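Local atomic coordinates of lipoprotein (Actinomyces odontolyticus, PDB entry 3UP9), a protein that probably captures methionine for an ABC transporter as a membrane-attached lipoprotein of the NlpA family, and is seen here holding selenomethionine. Residues Q63-P66 with Y67-A71; T115-Q118 with S119-L122; K234-D238 with G239-P243. One frame throughout, in Å; residues are numbered along the deposited sequence.

Contact 1: residues Q63-P66 with Y67-A71; sequences QTVP and YLENA. With MSE (selenomethionine), chain B.
The selenomethionine pocket takes one of its walls from the start of helix 65-75, where Gln63 and Thr64, at the end of strand 59-64, meet Tyr67 and Leu68 of the first helical turn. Thr64 is the N-cap: its OG1 accepts a weak capping bond from Tyr67 N at 3.4 Å, while Thr64 O takes a stronger bond, 3.0 Å long, from Leu68 N. The other branch of Thr64 turns to the ligand, with CG2 lying 3.3 Å from O of the selenomethionine carboxylate. Tyr67 has CG anti to its backbone nitrogen (chi1 176°), which swings the phenol beside the ligand's tail. There the methyl CE of the selenomethionine sits over the centre of the Tyr67 ring, 3.7 Å above its plane, and the selenium comes within 3.4 Å of Tyr67 CB. Gln63 works at the rim of the same ring. Its OE1 lies in the ring plane, 3.2 Å from Tyr67 CD1, and the amide is turned 60° from the ring; OE1 also rests against Leu68 CB at 3.6 Å. The other arm of the amide, NE2, donates to Asn49. Next along the helix, Glu69 N bonds to Val65 O at 3.0 Å. This strand-to-helix junction with its N-cap lines the ligand cleft of a periplasmic-binding-protein fold, the clan to which the NlpA family belongs.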
loop_
_atom_site.group_PDB
_atom_site.type_symbol
_atom_site.label_atom_id
_atom_site.label_comp_id
_atom_site.label_asym_id
_atom_site.label_seq_id
_atom_site.Cartn_x
_atom_site.Cartn_y
_atom_site.Cartn_z
ATOM N N GLN A 63 -2.992 1.609 -4.533
ATOM C CA GLN A 63 -3.827 1.654 -3.361
ATOM C C GLN A 63 -4.610 0.349 -3.101
ATOM O O GLN A 63 -4.789 -0.479 -3.991
ATOM C CB GLN A 63 -4.739 2.875 -3.413
ATOM C CG GLN A 63 -6.002 2.717 -4.200
ATOM C CD GLN A 63 -6.636 4.043 -4.502
ATOM O OE1 GLN A 63 -7.208 4.659 -3.616
ATOM N NE2 GLN A 63 -6.542 4.488 -5.751
ATOM N N THR A 64 -5.013 0.187 -1.851
ATOM C CA THR A 64 -5.672 -0.979 -1.347
ATOM C C THR A 64 -7.150 -0.667 -1.422
ATOM O O THR A 64 -7.556 0.479 -1.479
ATOM C CB THR A 64 -5.249 -1.319 0.129
ATOM O OG1 THR A 64 -5.641 -0.233 1.031
ATOM C CG2 THR A 64 -3.716 -1.573 0.254
ATOM N N VAL A 65 -7.949 -1.727 -1.401
ATOM C CA VAL A 65 -9.394 -1.644 -1.492
ATOM C C VAL A 65 -9.975 -0.848 -0.339
ATOM O O VAL A 65 -10.813 0.001 -0.576
ATOM C CB VAL A 65 -10.047 -3.046 -1.739
ATOM C CG1 VAL A 65 -11.529 -3.093 -1.275
ATOM C CG2 VAL A 65 -9.919 -3.426 -3.212
ATOM N N PRO A 66 -9.544 -1.093 0.908
ATOM C CA PRO A 66 -10.031 -0.263 1.999
ATOM C C PRO A 66 -9.665 1.241 1.948
ATOM O O PRO A 66 -10.488 2.095 2.302
ATOM C CB PRO A 66 -9.434 -0.930 3.240
ATOM C CG PRO A 66 -9.142 -2.351 2.842
ATOM C CD PRO A 66 -8.711 -2.210 1.408
ATOM N N TYR A 67 -8.455 1.569 1.531
ATOM C CA TYR A 67 -8.066 2.946 1.354
ATOM C C TYR A 67 -8.929 3.608 0.275
ATOM O O TYR A 67 -9.385 4.753 0.462
ATOM C CB TYR A 67 -6.576 3.010 0.986
ATOM C CG TYR A 67 -6.085 4.408 0.692
ATOM C CD1 TYR A 67 -6.276 4.984 -0.570
ATOM C CD2 TYR A 67 -5.426 5.150 1.656
ATOM C CE1 TYR A 67 -5.820 6.266 -0.846
ATOM C CE2 TYR A 67 -4.969 6.427 1.369
ATOM C CZ TYR A 67 -5.182 6.993 0.124
ATOM O OH TYR A 67 -4.777 8.307 -0.156
ATOM N N LEU A 68 -9.144 2.905 -0.848
ATOM C CA LEU A 68 -10.006 3.409 -1.933
ATOM C C LEU A 68 -11.420 3.698 -1.435
ATOM O O LEU A 68 -11.966 4.748 -1.722
ATOM C CB LEU A 68 -10.021 2.449 -3.142
ATOM C CG LEU A 68 -11.014 2.757 -4.300
ATOM C CD1 LEU A 68 -10.670 4.091 -4.965
ATOM C CD2 LEU A 68 -10.983 1.608 -5.322
ATOM N N GLU A 69 -11.989 2.773 -0.661
ATOM C CA GLU A 69 -13.342 2.926 -0.139
ATOM C C GLU A 69 -13.425 4.142 0.779
ATOM O O GLU A 69 -14.356 4.896 0.700
ATOM C CB GLU A 69 -13.802 1.646 0.582
ATOM C CG GLU A 69 -14.076 0.533 -0.405
ATOM C CD GLU A 69 -14.181 -0.850 0.171
ATOM O OE1 GLU A 69 -13.737 -1.112 1.288
ATOM O OE2 GLU A 69 -14.733 -1.699 -0.532
ATOM N N ASN A 70 -12.449 4.324 1.640
ATOM C CA ASN A 70 -12.358 5.529 2.458
ATOM C C ASN A 70 -12.219 6.846 1.640
ATOM O O ASN A 70 -12.872 7.849 2.012
ATOM C CB ASN A 70 -11.234 5.429 3.481
ATOM C CG ASN A 70 -11.135 6.673 4.328
ATOM O OD1 ASN A 70 -11.866 6.820 5.291
ATOM N ND2 ASN A 70 -10.223 7.591 3.962
ATOM N N ALA A 71 -11.415 6.825 0.560
ATOM C CA ALA A 71 -11.174 8.014 -0.282
ATOM C C ALA A 71 -12.460 8.414 -1.002
ATOM O O ALA A 71 -12.767 9.598 -1.121
ATOM C CB ALA A 71 -10.063 7.777 -1.297
HETATM N N MSE B 300 0.985 -0.272 -1.173
HETATM C CA MSE B 300 0.248 -0.009 0.082
HETATM C C MSE B 300 -0.210 -1.266 0.782
HETATM O O MSE B 300 -0.544 -2.274 0.102
HETATM O OXT MSE B 300 -0.239 -1.233 2.022
HETATM C CB MSE B 300 -0.963 0.843 -0.200
HETATM C CG MSE B 300 -1.739 1.297 1.076
HETATM SE SE MSE B 300 -3.264 2.352 0.588
HETATM C CE MSE B 300 -2.472 3.826 -0.510
#

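Contact 2: residues T115-Q118 with S119-L122; sequences TANQ and SRAL. With MSE (selenomethionine), chain B.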
loop_
_atom_site.group_PDB
_atom_site.type_symbol
_atom_site.label_atom_id
_atom_site.label_comp_id
_atom_site.label_asym_id
_atom_site.label_seq_id
_atom_site.Cartn_x
_atom_site.Cartn_y
_atom_site.Cartn_z
ATOM N N THR A 115 -6.468 8.071 7.466
ATOM C CA THR A 115 -7.472 7.266 8.163
ATOM C C THR A 115 -7.359 5.745 7.951
ATOM O O THR A 115 -7.187 5.012 8.913
ATOM C CB THR A 115 -8.880 7.727 7.751
ATOM O OG1 THR A 115 -8.971 9.149 7.979
ATOM C CG2 THR A 115 -9.989 6.952 8.471
ATOM N N ALA A 116 -7.444 5.294 6.695
ATOM C CA ALA A 116 -7.468 3.868 6.352
ATOM C C ALA A 116 -6.247 3.088 6.837
ATOM O O ALA A 116 -6.382 1.944 7.333
ATOM C CB ALA A 116 -7.595 3.712 4.865
ATOM N N ASN A 117 -5.060 3.675 6.642
ATOM C CA ASN A 117 -3.787 3.036 6.991
ATOM C C ASN A 117 -3.419 3.131 8.477
ATOM O O ASN A 117 -2.807 2.189 9.012
ATOM C CB ASN A 117 -2.629 3.541 6.098
ATOM C CG ASN A 117 -2.760 3.064 4.676
ATOM O OD1 ASN A 117 -2.839 1.856 4.406
ATOM N ND2 ASN A 117 -2.852 4.003 3.766
ATOM N N GLN A 118 -3.805 4.232 9.139
ATOM C CA GLN A 118 -3.683 4.343 10.591
ATOM C C GLN A 118 -4.596 3.311 11.255
ATOM O O GLN A 118 -4.226 2.585 12.205
ATOM C CB GLN A 118 -4.035 5.760 11.079
ATOM C CG GLN A 118 -3.861 5.897 12.563
ATOM C CD GLN A 118 -3.966 7.291 13.077
ATOM O OE1 GLN A 118 -4.770 7.561 14.000
ATOM N NE2 GLN A 118 -3.114 8.197 12.541
ATOM N N SER A 119 -5.793 3.218 10.732
ATOM C CA SER A 119 -6.719 2.217 11.226
ATOM C C SER A 119 -6.140 0.786 11.079
ATOM O O SER A 119 -6.143 -0.005 12.040
ATOM C CB SER A 119 -8.073 2.360 10.548
ATOM O OG SER A 119 -8.860 1.322 11.047
ATOM N N ARG A 120 -5.560 0.494 9.914
ATOM C CA ARG A 120 -4.990 -0.828 9.687
ATOM C C ARG A 120 -3.763 -1.152 10.623
ATOM O O ARG A 120 -3.637 -2.276 11.109
ATOM C CB ARG A 120 -4.648 -0.942 8.212
ATOM C CG ARG A 120 -3.852 -2.163 7.822
ATOM C CD ARG A 120 -3.534 -2.059 6.343
ATOM N NE ARG A 120 -2.812 -3.194 5.774
ATOM C CZ ARG A 120 -2.191 -3.126 4.599
ATOM N NH1 ARG A 120 -2.269 -2.035 3.873
ATOM N NH2 ARG A 120 -1.580 -4.168 4.111
ATOM N N ALA A 121 -2.908 -0.148 10.859
ATOM C CA ALA A 121 -1.746 -0.221 11.758
ATOM C C ALA A 121 -2.191 -0.434 13.216
ATOM O O ALA A 121 -1.605 -1.250 13.945
ATOM C CB ALA A 121 -0.900 1.066 11.630
ATOM N N LEU A 122 -3.223 0.315 13.629
ATOM C CA LEU A 122 -3.896 0.122 14.926
ATOM C C LEU A 122 -4.414 -1.301 15.116
ATOM O O LEU A 122 -4.171 -1.881 16.166
ATOM C CB LEU A 122 -4.966 1.205 15.203
ATOM C CG LEU A 122 -4.307 2.596 15.512
ATOM C CD1 LEU A 122 -5.370 3.687 15.579
ATOM C CD2 LEU A 122 -3.422 2.552 16.756
HETATM N N MSE B 300 0.985 -0.272 -1.173
HETATM C CA MSE B 300 0.248 -0.009 0.082
HETATM C C MSE B 300 -0.210 -1.266 0.782
HETATM O O MSE B 300 -0.544 -2.274 0.102
HETATM O OXT MSE B 300 -0.239 -1.233 2.022
HETATM C CB MSE B 300 -0.963 0.843 -0.200
HETATM C CG MSE B 300 -1.739 1.297 1.076
HETATM SE SE MSE B 300 -3.264 2.352 0.588
HETATM C CE MSE B 300 -2.472 3.826 -0.510
HETATM O O HOH W 1 -4.356 0.009 3.367
#
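Arg120 starts its reach against the preceding turn of its own helix, with CB 3.5 Å from Ala116 O. The chain runs out extended from CG to NE, chi1 at 171° keeping CG on the side away from the backbone nitrogen, which carries the guanidinium clear of the helix. NE forms a salt bridge with Glu193. Arg120 NH1 has two partners: it donates to OXT of the selenomethionine carboxylate over 2.9 Å, with an angle of 145° at the hydrogen, and to a water 3.0 Å away. Arg120 NH2 lies farther from that OXT, at 3.8 Å. The carboxylate carbon lies at the edge of the guanidinium, in its plane. This is an arginine pairing with the carboxylate of an amino acid ligand, presented from the first turns of helix 115-127 on one wall of the binding cleft. The same water donates to Asn117 OD1 at 2.6 Å, bridging two side chains one turn apart. OD1 also accepts from Asn174, and Asn117 ND2, which donates to Asp114, faces the ligand's selenium at 3.6 Å. Away from the pocket, Gln118 and Leu122 run side by side, while the Gln118 amide bonds to Ile112 O, Glu155 and the backbone of Ile142.

Contact 3: residues K234-D238 with G239-P243; sequences KTWSD and GSVIP
The indole of Trp236 is sandwiched between Val241 on one face and its own neighbour Thr235 on the other. Val241 CG2 makes a CH-pi contact with the five-membered ring of Trp236, 3.7 Å from its centroid and only 4° off the normal; Thr235 CG2 lies 3.7 Å above the plane on the opposite face, offset toward the rim. The indole NE1 of Trp236 donates to Gln179. The second flat group is the carboxylate of Asp238, whose OD1 accepts twice from Ser240. The bond from Ser240 N, 2.8 Å long, arrives on the anti side and closes an Asx turn. Ser240 OG donates to the same OD1 of Asp238 at 2.7 Å, from the same face but far above the carboxylate plane. Between them Gly239 takes a positive phi of 70°, which suits a glycine. With an alanine in place of Asp238, Ser240 N and OG would both lose this acceptor, and the turn would probably be freer to shift. Ser240 OG is tied outward as well, to Ile185 N. The whole turn leads from the end of helix 226-235 into strand 242-243, which pairs antiparallel with strand 86-87, while Trp236 and Val241 both pack on Pro17 of helix 15-28.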
loop_
_atom_site.group_PDB
_atom_site.type_symbol
_atom_site.label_atom_id
_atom_site.label_comp_id
_atom_site.label_asym_id
_atom_site.label_seq_id
_atom_site.Cartn_x
_atom_site.Cartn_y
_atom_site.Cartn_z
ATOM N N LYS A 234 9.037 -14.298 -8.502
ATOM C CA LYS A 234 10.473 -14.313 -8.754
ATOM C C LYS A 234 11.108 -13.119 -8.097
ATOM O O LYS A 234 12.124 -13.251 -7.477
ATOM C CB LYS A 234 10.806 -14.336 -10.258
ATOM C CG LYS A 234 10.536 -15.670 -10.973
ATOM C CD LYS A 234 11.160 -15.747 -12.373
ATOM C CE LYS A 234 10.265 -15.250 -13.522
ATOM N NZ LYS A 234 10.444 -16.172 -14.697
ATOM N N THR A 235 10.497 -11.956 -8.199
ATOM C CA THR A 235 11.128 -10.707 -7.760
ATOM C C THR A 235 11.139 -10.534 -6.216
ATOM O O THR A 235 12.128 -10.092 -5.630
ATOM C CB THR A 235 10.469 -9.519 -8.517
ATOM O OG1 THR A 235 10.461 -9.833 -9.924
ATOM C CG2 THR A 235 11.191 -8.193 -8.272
ATOM N N TRP A 236 10.051 -10.923 -5.572
ATOM C CA TRP A 236 9.875 -10.878 -4.113
ATOM C C TRP A 236 9.644 -12.240 -3.572
ATOM O O TRP A 236 8.544 -12.748 -3.676
ATOM C CB TRP A 236 8.678 -10.007 -3.755
ATOM C CG TRP A 236 8.909 -8.573 -4.135
ATOM C CD1 TRP A 236 9.600 -7.603 -3.411
ATOM C CD2 TRP A 236 8.434 -7.882 -5.363
ATOM N NE1 TRP A 236 9.620 -6.430 -4.104
ATOM C CE2 TRP A 236 8.956 -6.533 -5.285
ATOM C CE3 TRP A 236 7.678 -8.266 -6.508
ATOM C CZ2 TRP A 236 8.718 -5.594 -6.297
ATOM C CZ3 TRP A 236 7.467 -7.315 -7.537
ATOM C CH2 TRP A 236 7.954 -6.013 -7.421
ATOM N N SER A 237 10.664 -12.872 -3.007
ATOM C CA SER A 237 10.473 -14.137 -2.256
ATOM C C SER A 237 10.759 -13.906 -0.785
ATOM O O SER A 237 10.928 -14.829 -0.093
ATOM C CB SER A 237 11.425 -15.212 -2.774
ATOM O OG SER A 237 12.685 -14.643 -3.055
ATOM N N ASP A 238 10.816 -12.651 -0.346
ATOM C CA ASP A 238 11.140 -12.237 1.031
ATOM C C ASP A 238 9.885 -11.932 1.789
ATOM O O ASP A 238 9.946 -11.203 2.768
ATOM C CB ASP A 238 11.977 -10.948 1.016
ATOM C CG ASP A 238 11.292 -9.765 0.208
ATOM O OD1 ASP A 238 10.055 -9.749 -0.006
ATOM O OD2 ASP A 238 12.006 -8.823 -0.210
ATOM N N GLY A 239 8.746 -12.413 1.276
ATOM C CA GLY A 239 7.418 -12.192 1.874
ATOM C C GLY A 239 6.814 -10.795 1.834
ATOM O O GLY A 239 5.736 -10.586 2.399
ATOM N N SER A 240 7.466 -9.828 1.166
ATOM C CA SER A 240 6.988 -8.421 1.177
ATOM C C SER A 240 5.856 -8.093 0.206
ATOM O O SER A 240 5.094 -7.117 0.401
ATOM C CB SER A 240 8.141 -7.421 0.924
ATOM O OG SER A 240 9.258 -7.763 1.702
ATOM N N VAL A 241 5.731 -8.912 -0.826
ATOM C CA VAL A 241 4.749 -8.676 -1.877
ATOM C C VAL A 241 4.242 -10.055 -2.251
ATOM O O VAL A 241 5.009 -10.880 -2.714
ATOM C CB VAL A 241 5.348 -7.973 -3.119
ATOM C CG1 VAL A 241 4.284 -7.879 -4.195
ATOM C CG2 VAL A 241 5.966 -6.615 -2.760
ATOM N N ILE A 242 2.952 -10.303 -2.031
ATOM C CA ILE A 242 2.348 -11.633 -2.264
ATOM C C ILE A 242 1.272 -11.488 -3.338
ATOM O O ILE A 242 0.388 -10.667 -3.182
ATOM C CB ILE A 242 1.734 -12.164 -0.927
ATOM C CG1 ILE A 242 2.782 -12.135 0.211
ATOM C CG2 ILE A 242 1.107 -13.561 -1.063
ATOM C CD1 ILE A 242 2.223 -12.627 1.553
ATOM N N PRO A 243 1.324 -12.275 -4.437
ATOM C CA PRO A 243 0.204 -12.255 -5.358
ATOM C C PRO A 243 -1.158 -12.537 -4.665
ATOM O O PRO A 243 -1.239 -13.427 -3.806
ATOM C CB PRO A 243 0.505 -13.447 -6.286
ATOM C CG PRO A 243 1.939 -13.686 -6.123
ATOM C CD PRO A 243 2.211 -13.416 -4.714
HETATM O O HOH W 2 5.729 -13.036 -4.176
#

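How the contacts relate
Followed from the N terminus, the three contacts come in series; none nests in or crosses another, and each is local. Contact 1 joins strand 59-64 to helix 65-75, contact 2 lies wholly within helix 115-127, and contact 3 rounds the turn from helix 226-235 to strand 242-243. Contacts 1 and 2 both touch the ligand and each other, their centres about 11 Å apart: Tyr67 packs on Ala116 and Asn117, so that helix 65-75, behind a strand of the seven-stranded sheet, meets helix 115-127, which follows strand 107-112 of the five-stranded one. Contact 3, its centre about 22 Å from that of contact 1, touches neither, yet its final strand belongs to the same sheet as strand 59-64.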